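Local coordinates for acetyl xylan esterase (Metagenome, PDB 6XYC), which hydrolyses ester groups on xylan, acting as an acetyl xylan esterase and probably also as a feruloyl esterase of the alpha/beta-hydrolase class, at residues A186-A191 against K197-E202; A191-K196 against K207-I212. All coordinates share one frame; numbering follows the deposited sequence.

Contact 1: residues A186-A191 against K197-E202; sequences ASTPEA and KDPREE. With AES (4-(2-aminoethyl)benzenesulfonyl fluoride), chain B.
Pro-199 packs its ring against the start of helix 189-193. Its CD lies 3.8 Å from CB of Ala-191. The same methyl sits 3.2 Å from the carbonyl O of Lys-197, a close approach. Ala-186 adds a looser touch, with its CB 4.2 Å from CB of Asp-198.

Glu-190 links this packing to the ligand. Its CB rests on CD1 of Ile-209. Its CG lies 4.0 Å from CG of Pro-199, and the two side chains cross at about a right angle. The chain then bends at chi2 (-101°) and turns the carboxylate to the pocket that holds AES, which Pro-189 also lines. OE1 accepts from ND2 of Asn-184. OE2 takes a hydrogen bond of 2.6 Å from the amine N8 of AES. AES is also hydrogen-bonded to NE2 of His-262 and to the backbone N of Ser-122 and Ala-49.

Asp-198 shapes 197-202. Its OD1 accepts from the backbone N of Arg-200, an Asx turn. OD1 also takes a nearly straight bond from NE of Arg-200 (176°), while NH2 of Arg-200 bridges to OD2 at 2.9 Å. An alanine here would remove the carboxylate and is likely to leave the guanidinium without this mate and the turn without its acceptor. Helix 203-208 backs 197-202, with Trp-205 against Lys-197 and Val-206 against Pro-199.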
loop_
_atom_site.group_PDB
_atom_site.type_symbol
_atom_site.label_atom_id
_atom_site.label_comp_id
_atom_site.label_asym_id
_atom_site.label_seq_id
_atom_site.Cartn_x
_atom_site.Cartn_y
_atom_site.Cartn_z
ATOM N N ALA A 186 23.540 -5.446 3.801
ATOM C CA ALA A 186 23.329 -5.452 2.357
ATOM C C ALA A 186 22.659 -6.722 1.856
ATOM O O ALA A 186 22.343 -6.812 0.664
ATOM C CB ALA A 186 24.667 -5.249 1.642
ATOM N N SER A 187 22.422 -7.683 2.732
ATOM C CA SER A 187 21.839 -8.967 2.378
ATOM C C SER A 187 20.323 -8.940 2.271
ATOM O O SER A 187 19.733 -9.923 1.812
ATOM C CB SER A 187 22.211 -9.993 3.456
ATOM O OG SER A 187 21.619 -9.630 4.689
ATOM N N THR A 188 19.685 -7.862 2.680
ATOM C CA THR A 188 18.270 -7.875 3.002
ATOM C C THR A 188 17.437 -7.270 1.884
ATOM O O THR A 188 17.961 -6.651 0.952
ATOM C CB THR A 188 18.032 -7.115 4.307
ATOM O OG1 THR A 188 18.493 -5.768 4.178
ATOM C CG2 THR A 188 18.765 -7.790 5.459
ATOM N N PRO A 189 16.110 -7.433 1.948
ATOM C CA PRO A 189 15.260 -6.914 0.859
ATOM C C PRO A 189 15.328 -5.405 0.677
ATOM O O PRO A 189 15.276 -4.929 -0.466
ATOM C CB PRO A 189 13.854 -7.380 1.268
ATOM C CG PRO A 189 14.111 -8.664 2.062
ATOM C CD PRO A 189 15.372 -8.343 2.849
ATOM N N GLU A 190 15.425 -4.630 1.761
ATOM C CA GLU A 190 15.520 -3.183 1.599
ATOM C C GLU A 190 16.833 -2.782 0.942
ATOM O O GLU A 190 16.886 -1.758 0.251
ATOM C CB GLU A 190 15.367 -2.469 2.943
ATOM C CG GLU A 190 16.333 -2.923 4.008
ATOM C CD GLU A 190 15.688 -3.882 4.980
ATOM O OE1 GLU A 190 15.678 -3.602 6.198
ATOM O OE2 GLU A 190 15.182 -4.929 4.528
ATOM N N ALA A 191 17.896 -3.568 1.147
ATOM C CA ALA A 191 19.154 -3.310 0.451
ATOM C C ALA A 191 18.967 -3.432 -1.056
ATOM O O ALA A 191 19.463 -2.600 -1.823
ATOM C CB ALA A 191 20.240 -4.275 0.936
ATOM N N LYS A 197 22.831 -1.547 -1.949
ATOM C CA LYS A 197 23.717 -0.848 -1.033
ATOM C C LYS A 197 23.463 -1.339 0.392
ATOM O O LYS A 197 22.413 -1.908 0.689
ATOM C CB LYS A 197 23.493 0.664 -1.123
ATOM C CG LYS A 197 23.672 1.258 -2.528
ATOM C CD LYS A 197 23.242 2.726 -2.562
ATOM C CE LYS A 197 23.277 3.306 -3.962
ATOM N NZ LYS A 197 22.030 3.080 -4.717
ATOM N N ASP A 198 24.437 -1.113 1.273
ATOM C CA ASP A 198 24.304 -1.460 2.685
ATOM C C ASP A 198 23.465 -0.394 3.377
ATOM O O ASP A 198 23.923 0.746 3.525
ATOM C CB ASP A 198 25.679 -1.579 3.341
ATOM C CG ASP A 198 25.609 -2.055 4.785
ATOM O OD1 ASP A 198 24.495 -2.144 5.344
ATOM O OD2 ASP A 198 26.678 -2.343 5.366
ATOM N N PRO A 199 22.239 -0.706 3.812
ATOM C CA PRO A 199 21.438 0.326 4.494
ATOM C C PRO A 199 22.172 0.990 5.650
ATOM O O PRO A 199 21.922 2.165 5.945
ATOM C CB PRO A 199 20.200 -0.450 4.974
ATOM C CG PRO A 199 20.076 -1.597 3.993
ATOM C CD PRO A 199 21.519 -1.992 3.711
ATOM N N ARG A 200 23.085 0.268 6.309
ATOM C CA ARG A 200 23.833 0.840 7.421
ATOM C C ARG A 200 24.769 1.950 6.966
ATOM O O ARG A 200 25.223 2.742 7.799
ATOM C CB ARG A 200 24.631 -0.241 8.141
ATOM C CG ARG A 200 23.781 -1.295 8.816
ATOM C CD ARG A 200 24.645 -2.455 9.282
ATOM N NE ARG A 200 25.371 -3.071 8.174
ATOM C CZ ARG A 200 26.336 -3.976 8.319
ATOM N NH1 ARG A 200 26.695 -4.381 9.531
ATOM N NH2 ARG A 200 26.937 -4.480 7.251
ATOM N N GLU A 201 25.057 2.036 5.669
ATOM C CA GLU A 201 25.925 3.078 5.138
ATOM C C GLU A 201 25.170 4.134 4.350
ATOM O O GLU A 201 25.808 5.019 3.767
ATOM C CB GLU A 201 27.002 2.468 4.231
ATOM C CG GLU A 201 27.926 1.484 4.918
ATOM C CD GLU A 201 28.703 0.629 3.936
ATOM O OE1 GLU A 201 28.723 0.973 2.735
ATOM O OE2 GLU A 201 29.290 -0.385 4.365
ATOM N N GLU A 202 23.838 4.071 4.305
ATOM C CA GLU A 202 23.042 4.884 3.384
ATOM C C GLU A 202 21.885 5.535 4.127
ATOM O O GLU A 202 20.710 5.241 3.867
ATOM C CB GLU A 202 22.538 4.029 2.221
ATOM C CG GLU A 202 23.629 3.245 1.506
ATOM C CD GLU A 202 24.499 4.124 0.635
ATOM O OE1 GLU A 202 24.122 5.288 0.400
ATOM O OE2 GLU A 202 25.558 3.653 0.180
HETATM C C3 AES B . 10.614 -8.921 4.746
HETATM C C2 AES B . 9.285 -9.066 4.480
HETATM C C1 AES B . 8.576 -8.000 4.017
HETATM S S AES B . 6.901 -8.272 3.659
HETATM O O1S AES B . 6.633 -7.980 2.226
HETATM O O2S AES B . 6.637 -9.708 3.689
HETATM C C6 AES B . 9.151 -6.787 3.814
HETATM C C5 AES B . 10.496 -6.637 4.084
HETATM C C4 AES B . 11.225 -7.709 4.545
HETATM C C7 AES B . 12.748 -7.553 4.871
HETATM C C8 AES B . 12.963 -6.409 5.894
HETATM N N8 AES B . 14.285 -6.549 6.406
#

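Contact 2: residues A191-K196 against K207-I212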
loop_
_atom_site.group_PDB
_atom_site.type_symbol
_atom_site.label_atom_id
_atom_site.label_comp_id
_atom_site.label_asym_id
_atom_site.label_seq_id
_atom_site.Cartn_x
_atom_site.Cartn_y
_atom_site.Cartn_z
ATOM N N ALA A 191 17.896 -3.568 1.147
ATOM C CA ALA A 191 19.154 -3.310 0.451
ATOM C C ALA A 191 18.967 -3.432 -1.056
ATOM O O ALA A 191 19.463 -2.600 -1.823
ATOM C CB ALA A 191 20.240 -4.275 0.936
ATOM N N VAL A 192 18.235 -4.457 -1.496
ATOM C CA VAL A 192 17.946 -4.615 -2.920
ATOM C C VAL A 192 17.125 -3.438 -3.426
ATOM O O VAL A 192 17.359 -2.922 -4.526
ATOM C CB VAL A 192 17.222 -5.955 -3.159
ATOM C CG1 VAL A 192 16.862 -6.114 -4.625
ATOM C CG2 VAL A 192 18.077 -7.118 -2.675
ATOM N N LEU A 193 16.154 -2.993 -2.625
ATOM C CA LEU A 193 15.295 -1.890 -3.029
ATOM C C LEU A 193 16.093 -0.626 -3.317
ATOM O O LEU A 193 15.715 0.154 -4.198
ATOM C CB LEU A 193 14.257 -1.615 -1.935
ATOM C CG LEU A 193 13.194 -0.547 -2.135
ATOM C CD1 LEU A 193 12.290 -0.916 -3.303
ATOM C CD2 LEU A 193 12.375 -0.370 -0.860
ATOM N N ILE A 194 17.190 -0.401 -2.599
ATOM C CA ILE A 194 17.963 0.825 -2.753
ATOM C C ILE A 194 19.187 0.612 -3.644
ATOM O O ILE A 194 20.114 1.425 -3.619
ATOM C CB ILE A 194 18.366 1.425 -1.396
ATOM C CG1 ILE A 194 19.259 0.481 -0.591
ATOM C CG2 ILE A 194 17.127 1.783 -0.585
ATOM C CD1 ILE A 194 19.833 1.109 0.664
ATOM N N GLY A 195 19.200 -0.449 -4.445
ATOM C CA GLY A 195 20.294 -0.698 -5.358
ATOM C C GLY A 195 21.385 -1.600 -4.828
ATOM O O GLY A 195 22.533 -1.460 -5.250
ATOM N N LYS A 196 21.060 -2.519 -3.913
ATOM C CA LYS A 196 22.041 -3.418 -3.281
ATOM C C LYS A 196 23.182 -2.638 -2.625
ATOM O O LYS A 196 24.357 -2.991 -2.759
ATOM C CB LYS A 196 22.561 -4.438 -4.304
ATOM C CG LYS A 196 21.440 -5.279 -4.893
ATOM C CD LYS A 196 21.960 -6.364 -5.802
ATOM C CE LYS A 196 21.466 -6.165 -7.224
ATOM N NZ LYS A 196 19.990 -6.343 -7.340
ATOM N N LYS A 207 16.184 6.890 4.757
ATOM C CA LYS A 207 15.155 7.870 5.085
ATOM C C LYS A 207 14.097 7.935 3.992
ATOM O O LYS A 207 12.898 8.032 4.282
ATOM C CB LYS A 207 15.767 9.256 5.300
ATOM C CG LYS A 207 14.746 10.287 5.780
ATOM C CD LYS A 207 15.316 11.692 5.889
ATOM C CE LYS A 207 14.317 12.613 6.591
ATOM N NZ LYS A 207 14.666 14.051 6.482
ATOM N N LEU A 208 14.521 7.872 2.728
ATOM C CA LEU A 208 13.617 8.089 1.605
ATOM C C LEU A 208 12.809 6.855 1.224
ATOM O O LEU A 208 11.901 6.970 0.396
ATOM C CB LEU A 208 14.397 8.575 0.385
ATOM C CG LEU A 208 15.051 9.953 0.525
ATOM C CD1 LEU A 208 15.806 10.333 -0.719
ATOM C CD2 LEU A 208 13.980 11.005 0.865
ATOM N N ILE A 209 13.115 5.681 1.782
ATOM C CA ILE A 209 12.242 4.521 1.625
ATOM C C ILE A 209 11.359 4.298 2.844
ATOM O O ILE A 209 10.580 3.337 2.868
ATOM C CB ILE A 209 13.038 3.233 1.325
ATOM C CG1 ILE A 209 13.971 2.873 2.482
ATOM C CG2 ILE A 209 13.810 3.381 0.016
ATOM C CD1 ILE A 209 14.565 1.492 2.380
ATOM N N SER A 210 11.464 5.148 3.865
ATOM C CA SER A 210 10.765 4.920 5.125
ATOM C C SER A 210 9.675 5.968 5.302
ATOM O O SER A 210 9.967 7.116 5.681
ATOM C CB SER A 210 11.748 4.953 6.299
ATOM O OG SER A 210 12.746 3.959 6.147
ATOM N N PRO A 211 8.405 5.626 5.058
ATOM C CA PRO A 211 7.343 6.651 5.111
ATOM C C PRO A 211 7.127 7.236 6.498
ATOM O O PRO A 211 6.501 8.298 6.616
ATOM C CB PRO A 211 6.095 5.899 4.619
ATOM C CG PRO A 211 6.373 4.452 4.926
ATOM C CD PRO A 211 7.871 4.273 4.817
ATOM N N ILE A 212 7.629 6.585 7.550
ATOM C CA ILE A 212 7.510 7.119 8.899
ATOM C C ILE A 212 8.106 8.516 8.981
ATOM O O ILE A 212 7.713 9.322 9.836
ATOM C CB ILE A 212 8.189 6.149 9.901
ATOM C CG1 ILE A 212 7.773 6.470 11.334
ATOM C CG2 ILE A 212 9.707 6.194 9.744
ATOM C CD1 ILE A 212 8.174 5.390 12.327
#
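Leu-193 and Ile-194, at the end of helix 189-193, meet Ile-209 in the long excursion between strands 164-168 and 222-227 of the alpha/beta-hydrolase sheet. The chain makes two short helices there, 189-193 and 203-208, and this contact ties the end of the first to the region where the second ends.

The side chain of Ile-209 leaves the backbone toward 191-196. Its CG2 is the main point of touch, 3.7 Å from CG2 of Ile-194 and 4.1 Å from CD2 of Leu-193. CD1 of Ile-209 adds a further contact, 3.9 Å from CG2 of Ile-194. The two isoleucines cross at about a right angle. Leu-193 instead meets Ile-209 tip to tip. Its CG is anti to the backbone N (chi1 -177°), and with chi2 at 63° the CD2 methyl is the one that reaches Ile-209.

Trp-87 lies beside both segments. It touches the side chain of Ile-209 and is joined to Leu-193 by backbone hydrogen bonding. The carbonyl O of Ile-209 is hydrogen-bonded to NE2 of His-125 in helix 122-131.

All three touching side chains are buried and purely aliphatic. Their mutual hold therefore comes from van der Waals packing and the exclusion of water, and polar bonds to neighbouring residues anchor the backbones.

In the fold
Contacts 1 and 2 share Ala-191 and both use helix 189-193. Their centres lie about 8 Å apart on one side of the molecule. Contact 1 is farther out, about 22 Å from the centre of the chain against about 15 Å for contact 2. It is partly buried and mixed in chemistry, with charged groups at its outer side and a carboxylate facing the ligand. Contact 2 is wholly buried and aliphatic. They join where CD1 of Ile-194 packs against Pro-199 and Glu-202, and where Glu-190 meets Ile-209. Their segments alternate along the chain. Helix 189-193 and its immediate ends pack on the loop before helix 203-208 in contact 1, and on Ile-209 in contact 2.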